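Local coordinates for insulinase family protease (Yersinia pestis, PDB 3GO9), which is a predicted protease of the insulinase (M16) family whose activity and substrates are not established, at residues A[312-320]-A[333-344]; A[257-268]-A[441-452]. All blocks are in the same frame, centred on the assembly; numbering follows the deposited sequence.

In the fold
Both contacts belong to one mixed sheet of five strands, in the order 257-261, 440-446, 267-276, 327-336, 316-324, and their centres lie 13 Å apart on the same side of the chain's centre. Contact 2 joins the outermost strand 257-261, and the start of 267-276, to strand 440-446; contact 1 joins the strands of the hairpin at the opposite border. Along the chain, contact 1 is nested within the long loop that contact 2 closes, so a strand from near the C-terminus is inserted between two much earlier ones. The contacts meet where T336 N lies 3.0 Å from D267 O, a probable backbone hydrogen bond between neighbouring strands 327-336 and 267-276.

Contact 1. Residues A[312-320]-A[333-344]; sequences QKNLKLGFD and HLNTPVENLTAN. With ZN (zinc ion), chain E.
One zinc ion bridges D320 and H333. It sits 1.9 Å from D320 OD2 and 2.4 Å from OD1, an uneven bidentate grip, while H333 NE2 binds it at 2.1 Å and waters 2 and 3 complete the site. D320 CG lies between its backbone N and carbonyl carbon (chi1 54°), which brings the carboxylate to the zinc. OD2 is at the imidazole edge, in plane, 3.1 Å from H333 NE2; both atoms bind the metal, and the pair is not a hydrogen bond. H333 ND1 is hydrogen-bonded to S270 OG, which helps to fix the ring's rotation.

Backbone bonds join K316 to N335 and G318 to H333, each reciprocally, the shortest being N335 N to K316 O at 2.7 Å. These are hydrogen-bonded pairs of the antiparallel beta hairpin 316-324/327-336; the axes of segments 316-320 and 333-336 run at 155°.

Amides secure the type II turn 312-315. N344 ND2 donates to K313 O (3.1 Å) and to T336 OG1, both in its amide plane, so the two bonds fix the rotation of the amide. N314 ND2 reaches N340 OD1 at 2.8 Å from above the carbonyl plane, the amides turned 48° apart.

L317 and L334 point to the face opposite H333, where L317 CD2 runs alongside L334 CG at 4.0 Å. L315 CD1 meets L334 CB, and L315 CB and CD2 slide past the N344 amide.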
# COMPACT_ATOMS: atom_id res chain seq x y z
N GLN A 312 20.69 -10.27 -22.56
CA GLN A 312 20.24 -9.17 -23.42
C GLN A 312 21.00 -7.90 -22.98
O GLN A 312 20.95 -7.53 -21.81
CB GLN A 312 18.72 -8.91 -23.27
CG GLN A 312 17.83 -10.08 -23.63
CD GLN A 312 18.11 -10.65 -25.01
OE1 GLN A 312 18.08 -9.91 -25.98
NE2 GLN A 312 18.45 -11.96 -25.08
N LYS A 313 21.59 -7.21 -23.94
CA LYS A 313 22.48 -6.05 -23.67
C LYS A 313 21.81 -4.97 -22.80
O LYS A 313 20.85 -4.32 -23.24
CB LYS A 313 22.94 -5.43 -25.01
CG LYS A 313 24.03 -4.34 -24.90
CD LYS A 313 25.38 -4.81 -25.46
CE LYS A 313 26.50 -3.82 -25.18
NZ LYS A 313 27.69 -4.14 -26.01
N ASN A 314 22.30 -4.79 -21.58
CA ASN A 314 21.87 -3.73 -20.68
C ASN A 314 20.41 -3.77 -20.21
O ASN A 314 19.84 -2.74 -19.84
CB ASN A 314 22.16 -2.38 -21.33
CG ASN A 314 23.60 -2.23 -21.74
OD1 ASN A 314 24.47 -2.54 -20.95
ND2 ASN A 314 23.85 -1.76 -22.96
N LEU A 315 19.82 -4.96 -20.21
CA LEU A 315 18.43 -5.10 -19.75
C LEU A 315 18.35 -5.49 -18.30
O LEU A 315 18.95 -6.51 -17.94
CB LEU A 315 17.70 -6.17 -20.55
CG LEU A 315 16.22 -6.38 -20.24
CD1 LEU A 315 15.41 -5.07 -20.20
CD2 LEU A 315 15.63 -7.36 -21.24
N LYS A 316 17.61 -4.73 -17.48
CA LYS A 316 17.19 -5.17 -16.15
C LYS A 316 15.66 -5.16 -16.07
O LYS A 316 15.03 -4.18 -16.46
CB LYS A 316 17.74 -4.27 -15.05
CG LYS A 316 19.25 -4.22 -14.96
CD LYS A 316 19.61 -3.07 -14.04
CE LYS A 316 20.89 -3.31 -13.27
NZ LYS A 316 20.76 -2.66 -11.96
N LEU A 317 15.10 -6.21 -15.51
CA LEU A 317 13.66 -6.40 -15.50
C LEU A 317 13.14 -6.28 -14.11
O LEU A 317 13.79 -6.75 -13.15
CB LEU A 317 13.31 -7.79 -15.98
CG LEU A 317 13.63 -8.10 -17.41
CD1 LEU A 317 13.17 -9.52 -17.67
CD2 LEU A 317 12.96 -7.09 -18.33
N GLY A 318 11.97 -5.66 -14.00
CA GLY A 318 11.28 -5.47 -12.75
C GLY A 318 9.84 -5.92 -12.92
O GLY A 318 9.35 -5.99 -14.01
N PHE A 319 9.20 -6.33 -11.84
CA PHE A 319 7.78 -6.71 -11.92
C PHE A 319 7.05 -6.39 -10.64
O PHE A 319 7.54 -6.66 -9.53
CB PHE A 319 7.65 -8.18 -12.21
CG PHE A 319 6.24 -8.60 -12.51
CD1 PHE A 319 5.62 -8.18 -13.68
CD2 PHE A 319 5.51 -9.38 -11.64
CE1 PHE A 319 4.31 -8.53 -13.98
CE2 PHE A 319 4.20 -9.73 -11.94
CZ PHE A 319 3.61 -9.29 -13.11
N ASP A 320 5.85 -5.83 -10.74
CA ASP A 320 5.12 -5.63 -9.49
C ASP A 320 3.68 -5.46 -9.79
O ASP A 320 3.29 -5.22 -10.95
CB ASP A 320 5.64 -4.42 -8.73
CG ASP A 320 5.65 -3.17 -9.57
OD1 ASP A 320 4.60 -2.74 -10.05
OD2 ASP A 320 6.72 -2.57 -9.72
N HIS A 333 8.52 -4.06 -15.95
CA HIS A 333 9.38 -2.94 -16.22
C HIS A 333 10.66 -3.39 -16.89
O HIS A 333 11.36 -4.31 -16.41
CB HIS A 333 9.79 -2.27 -14.92
CG HIS A 333 8.66 -1.80 -14.09
ND1 HIS A 333 7.79 -0.82 -14.51
CD2 HIS A 333 8.32 -2.08 -12.81
CE1 HIS A 333 6.93 -0.55 -13.54
NE2 HIS A 333 7.23 -1.31 -12.50
N LEU A 334 10.98 -2.75 -18.00
CA LEU A 334 12.20 -3.00 -18.73
C LEU A 334 13.08 -1.80 -18.58
O LEU A 334 12.88 -0.78 -19.20
CB LEU A 334 11.92 -3.20 -20.23
CG LEU A 334 11.20 -4.44 -20.71
CD1 LEU A 334 9.78 -4.55 -20.16
CD2 LEU A 334 11.21 -4.46 -22.26
N ASN A 335 14.14 -1.95 -17.77
CA ASN A 335 15.07 -0.84 -17.57
C ASN A 335 16.21 -1.02 -18.57
O ASN A 335 16.87 -2.07 -18.57
CB ASN A 335 15.59 -0.80 -16.12
CG ASN A 335 16.56 0.36 -15.87
OD1 ASN A 335 16.15 1.52 -15.68
ND2 ASN A 335 17.86 0.06 -15.94
N THR A 336 16.37 -0.06 -19.46
CA THR A 336 17.25 -0.20 -20.59
C THR A 336 17.74 1.15 -21.10
O THR A 336 16.97 2.11 -21.12
CB THR A 336 16.54 -0.91 -21.76
OG1 THR A 336 17.39 -0.91 -22.92
CG2 THR A 336 15.17 -0.24 -22.08
N PRO A 337 19.02 1.22 -21.51
CA PRO A 337 19.40 2.39 -22.30
C PRO A 337 18.52 2.51 -23.53
O PRO A 337 18.10 1.51 -24.11
CB PRO A 337 20.88 2.12 -22.68
CG PRO A 337 21.32 1.10 -21.73
CD PRO A 337 20.10 0.23 -21.46
N VAL A 338 18.25 3.74 -23.93
CA VAL A 338 17.46 4.00 -25.12
C VAL A 338 18.01 3.31 -26.40
O VAL A 338 17.21 2.82 -27.26
CB VAL A 338 17.26 5.51 -25.31
CG1 VAL A 338 18.59 6.26 -25.67
CG2 VAL A 338 16.21 5.76 -26.37
N GLU A 339 19.34 3.19 -26.49
CA GLU A 339 20.01 2.55 -27.63
C GLU A 339 19.65 1.07 -27.75
O GLU A 339 19.75 0.48 -28.82
CB GLU A 339 21.52 2.71 -27.48
CG GLU A 339 22.01 4.15 -27.67
CD GLU A 339 21.96 5.07 -26.43
OE1 GLU A 339 21.47 4.66 -25.34
OE2 GLU A 339 22.40 6.23 -26.58
N ASN A 340 19.24 0.46 -26.63
CA ASN A 340 18.88 -0.95 -26.59
C ASN A 340 17.38 -1.19 -26.40
O ASN A 340 16.95 -2.32 -26.29
CB ASN A 340 19.61 -1.62 -25.42
CG ASN A 340 21.11 -1.41 -25.46
OD1 ASN A 340 21.69 -0.86 -24.52
ND2 ASN A 340 21.74 -1.86 -26.51
N LEU A 341 16.59 -0.12 -26.39
CA LEU A 341 15.15 -0.21 -26.13
C LEU A 341 14.38 -1.14 -27.07
O LEU A 341 13.68 -2.03 -26.59
CB LEU A 341 14.55 1.19 -26.22
CG LEU A 341 13.04 1.31 -26.00
CD1 LEU A 341 12.50 0.81 -24.65
CD2 LEU A 341 12.63 2.80 -26.19
N THR A 342 14.49 -0.93 -28.37
CA THR A 342 13.73 -1.75 -29.32
C THR A 342 14.11 -3.23 -29.21
O THR A 342 13.24 -4.08 -29.16
CB THR A 342 13.85 -1.25 -30.73
OG1 THR A 342 13.48 0.12 -30.84
CG2 THR A 342 12.98 -2.08 -31.64
N ALA A 343 15.40 -3.54 -29.11
CA ALA A 343 15.83 -4.94 -28.96
C ALA A 343 15.30 -5.57 -27.67
O ALA A 343 14.83 -6.70 -27.67
CB ALA A 343 17.37 -5.03 -29.00
N ASN A 344 15.36 -4.81 -26.57
CA ASN A 344 14.94 -5.32 -25.29
C ASN A 344 13.43 -5.48 -25.17
O ASN A 344 12.93 -6.48 -24.64
CB ASN A 344 15.53 -4.46 -24.14
CG ASN A 344 16.99 -4.82 -23.85
OD1 ASN A 344 17.39 -5.95 -24.09
ND2 ASN A 344 17.79 -3.84 -23.39
ZN ZN E . 6.08 -1.03 -10.72
O HOH W 1 19.59 -1.22 -17.67
O HOH W 2 4.51 0.28 -11.07
O HOH W 3 7.40 -0.00 -9.44

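Contact 2. Residues A[257-268]-A[441-452]; sequences VSLMNEQAAQDT and LVLMQPKGEPEV
D267 OD1 and E449 OE2 lie only 2.5 Å apart, with carboxylate planes turned 66° to each other; so short a separation suggests that one acid is protonated. The pair sits at the end of a mixed beta sheet, in which strand 441-446 lies next to the edge strand 257-261, parallel to it, with 267-268 antiparallel on the other side. Q445 steadies the acids, since its NE2 donates in the amide plane to the anti lone pair of E449 OE2. The other end of that amide, OE1, accepts from S258 OG at 2.7 Å, on a lone pair in the carbonyl plane, and from V452 N. S258 turns OG anti to the backbone N (chi1 175°), towards the glutamine.

On the parallel side, backbone bonds run from V257 N to L441 O through to K447 N to N261 O; the last is bent, 131° at the hydrogen. On the antiparallel side, M444 N to T268 O (2.9 Å) and T268 N to M444 O form a hydrogen-bonded pair.

The ring of P446 makes a close contact with the D267 carboxylate, CD to OD1 3.2 Å. Apolar packing follows. P446 CG rests against A264 CB. V442 CG1 touches V257 CG1 and L259 CD1, each at 4.1 Å, on the face where W171 of helix 170-175 packs. M444, a selenomethionine bent at chi2 and chi3, brings its SE to 3.9 Å from L259 CD1.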
# COMPACT_ATOMS: atom_id res chain seq x y z
N VAL A 257 2.48 6.16 -24.19
CA VAL A 257 2.89 7.49 -23.79
C VAL A 257 4.36 7.52 -23.41
O VAL A 257 4.88 6.56 -22.89
CB VAL A 257 2.05 7.96 -22.64
CG1 VAL A 257 2.26 7.08 -21.42
CG2 VAL A 257 2.32 9.43 -22.35
N SER A 258 5.00 8.65 -23.70
CA SER A 258 6.36 8.90 -23.23
C SER A 258 6.27 9.99 -22.16
O SER A 258 5.56 10.98 -22.32
CB SER A 258 7.30 9.31 -24.38
OG SER A 258 8.62 9.66 -23.88
N LEU A 259 6.98 9.78 -21.07
CA LEU A 259 7.00 10.73 -19.95
C LEU A 259 8.43 11.01 -19.66
O LEU A 259 9.18 10.06 -19.33
CB LEU A 259 6.33 10.13 -18.74
CG LEU A 259 4.89 9.71 -19.00
CD1 LEU A 259 4.35 8.95 -17.81
CD2 LEU A 259 3.93 10.83 -19.30
N MSE A 260 8.83 12.28 -19.80
CA MSE A 260 10.19 12.70 -19.41
C MSE A 260 10.28 12.74 -17.92
O MSE A 260 9.39 13.27 -17.26
CB MSE A 260 10.56 14.10 -19.90
CG MSE A 260 11.90 14.58 -19.29
SE MSE A 260 11.88 15.77 -17.72
CE MSE A 260 11.41 14.90 -16.08
N ASN A 261 11.38 12.22 -17.40
CA ASN A 261 11.61 12.12 -16.00
C ASN A 261 13.02 12.63 -15.67
O ASN A 261 14.00 12.24 -16.31
CB ASN A 261 11.46 10.67 -15.62
CG ASN A 261 11.70 10.44 -14.17
OD1 ASN A 261 12.17 11.32 -13.44
ND2 ASN A 261 11.40 9.22 -13.73
N GLU A 262 13.14 13.50 -14.66
CA GLU A 262 14.43 14.13 -14.40
C GLU A 262 15.39 13.36 -13.47
O GLU A 262 16.54 13.74 -13.41
CB GLU A 262 14.29 15.63 -14.06
CG GLU A 262 13.56 16.01 -12.80
CD GLU A 262 13.23 17.50 -12.78
OE1 GLU A 262 14.13 18.33 -13.06
OE2 GLU A 262 12.06 17.85 -12.51
N GLN A 263 14.97 12.26 -12.84
CA GLN A 263 15.85 11.42 -12.02
C GLN A 263 16.26 10.05 -12.62
O GLN A 263 17.10 9.33 -12.07
CB GLN A 263 15.16 11.14 -10.69
CG GLN A 263 14.64 12.39 -9.99
CD GLN A 263 13.62 12.03 -8.94
OE1 GLN A 263 12.41 12.06 -9.19
NE2 GLN A 263 14.10 11.62 -7.77
N ALA A 264 15.63 9.66 -13.72
CA ALA A 264 15.93 8.40 -14.42
C ALA A 264 17.39 8.38 -14.95
O ALA A 264 17.77 9.33 -15.59
CB ALA A 264 14.95 8.25 -15.59
N ALA A 265 18.16 7.31 -14.71
CA ALA A 265 19.49 7.15 -15.37
C ALA A 265 19.36 6.71 -16.82
O ALA A 265 20.14 7.10 -17.71
CB ALA A 265 20.38 6.16 -14.61
N GLN A 266 18.35 5.88 -17.07
CA GLN A 266 18.14 5.30 -18.40
C GLN A 266 16.64 5.11 -18.58
O GLN A 266 15.87 5.44 -17.68
CB GLN A 266 18.90 3.99 -18.58
CG GLN A 266 18.53 2.86 -17.66
CD GLN A 266 19.10 2.98 -16.23
OE1 GLN A 266 20.31 2.76 -15.99
NE2 GLN A 266 18.21 3.28 -15.26
N ASP A 267 16.22 4.61 -19.74
CA ASP A 267 14.76 4.43 -19.97
C ASP A 267 14.20 3.34 -19.08
O ASP A 267 14.88 2.39 -18.74
CB ASP A 267 14.45 4.05 -21.43
CG ASP A 267 14.69 5.18 -22.42
OD1 ASP A 267 15.09 6.27 -22.00
OD2 ASP A 267 14.51 4.97 -23.64
N THR A 268 12.91 3.45 -18.75
CA THR A 268 12.16 2.28 -18.32
C THR A 268 10.94 2.20 -19.20
O THR A 268 10.14 3.12 -19.19
CB THR A 268 11.70 2.35 -16.86
OG1 THR A 268 12.88 2.38 -16.02
CG2 THR A 268 10.85 1.17 -16.50
N LEU A 441 1.69 0.69 -23.11
CA LEU A 441 3.12 1.02 -23.11
C LEU A 441 3.38 2.36 -22.49
O LEU A 441 2.95 3.40 -23.02
CB LEU A 441 3.73 0.99 -24.50
CG LEU A 441 3.55 -0.26 -25.33
CD1 LEU A 441 4.26 -0.09 -26.71
CD2 LEU A 441 4.08 -1.46 -24.57
N VAL A 442 4.15 2.37 -21.41
CA VAL A 442 4.49 3.61 -20.74
C VAL A 442 6.01 3.73 -20.72
O VAL A 442 6.67 2.98 -20.01
CB VAL A 442 3.91 3.64 -19.34
CG1 VAL A 442 4.40 4.96 -18.65
CG2 VAL A 442 2.37 3.52 -19.35
N LEU A 443 6.54 4.68 -21.45
CA LEU A 443 8.01 4.85 -21.58
C LEU A 443 8.42 6.04 -20.76
O LEU A 443 8.01 7.16 -21.09
CB LEU A 443 8.39 5.11 -23.02
CG LEU A 443 9.91 5.25 -23.23
CD1 LEU A 443 10.69 3.99 -22.87
CD2 LEU A 443 10.18 5.65 -24.63
N MSE A 444 9.28 5.81 -19.78
CA MSE A 444 9.87 6.93 -19.04
C MSE A 444 11.23 7.19 -19.69
O MSE A 444 11.98 6.26 -19.90
CB MSE A 444 10.06 6.59 -17.59
CG MSE A 444 9.02 5.71 -17.03
SE MSE A 444 7.34 6.66 -16.74
CE MSE A 444 8.07 7.36 -15.08
N GLN A 445 11.50 8.44 -20.04
CA GLN A 445 12.84 8.83 -20.52
C GLN A 445 13.53 9.81 -19.56
O GLN A 445 12.87 10.57 -18.85
CB GLN A 445 12.71 9.47 -21.85
CG GLN A 445 12.32 8.46 -22.90
CD GLN A 445 12.27 9.03 -24.26
OE1 GLN A 445 11.18 9.35 -24.76
NE2 GLN A 445 13.42 9.15 -24.90
N PRO A 446 14.88 9.74 -19.51
CA PRO A 446 15.60 10.78 -18.70
C PRO A 446 15.45 12.16 -19.28
O PRO A 446 15.40 12.31 -20.50
CB PRO A 446 17.07 10.34 -18.82
CG PRO A 446 17.01 8.85 -19.13
CD PRO A 446 15.81 8.73 -20.05
N LYS A 447 15.43 13.19 -18.42
CA LYS A 447 15.45 14.57 -18.94
C LYS A 447 16.63 14.77 -19.89
O LYS A 447 17.72 14.28 -19.62
CB LYS A 447 15.52 15.63 -17.81
CG LYS A 447 15.47 17.07 -18.38
CD LYS A 447 15.67 18.14 -17.31
CE LYS A 447 16.45 19.35 -17.89
NZ LYS A 447 16.13 20.62 -17.20
N GLY A 448 16.39 15.47 -20.99
CA GLY A 448 17.39 15.73 -22.03
C GLY A 448 17.52 14.71 -23.14
O GLY A 448 18.15 14.98 -24.18
N GLU A 449 16.90 13.54 -22.98
CA GLU A 449 16.98 12.51 -24.01
C GLU A 449 15.97 12.79 -25.11
O GLU A 449 14.80 13.02 -24.81
CB GLU A 449 16.72 11.15 -23.37
CG GLU A 449 17.08 9.97 -24.24
CD GLU A 449 16.83 8.65 -23.53
OE1 GLU A 449 17.78 8.10 -22.95
OE2 GLU A 449 15.65 8.21 -23.48
N PRO A 450 16.38 12.73 -26.38
CA PRO A 450 15.44 12.96 -27.48
C PRO A 450 14.21 12.07 -27.34
O PRO A 450 14.36 10.87 -27.09
CB PRO A 450 16.25 12.55 -28.70
CG PRO A 450 17.65 12.87 -28.32
CD PRO A 450 17.76 12.66 -26.86
N GLU A 451 13.02 12.66 -27.47
CA GLU A 451 11.77 11.93 -27.32
C GLU A 451 11.72 10.75 -28.26
O GLU A 451 12.02 10.87 -29.46
CB GLU A 451 10.56 12.84 -27.56
CG GLU A 451 9.24 12.16 -27.22
CD GLU A 451 8.07 13.12 -27.14
OE1 GLU A 451 8.13 14.22 -27.74
OE2 GLU A 451 7.08 12.75 -26.47
N VAL A 452 11.37 9.59 -27.71
CA VAL A 452 11.13 8.40 -28.52
C VAL A 452 9.70 8.49 -29.04
O VAL A 452 8.78 8.90 -28.33
CB VAL A 452 11.28 7.09 -27.69
CG1 VAL A 452 10.74 5.90 -28.44
CG2 VAL A 452 12.74 6.88 -27.28
O HOH W 4 18.42 5.75 -21.86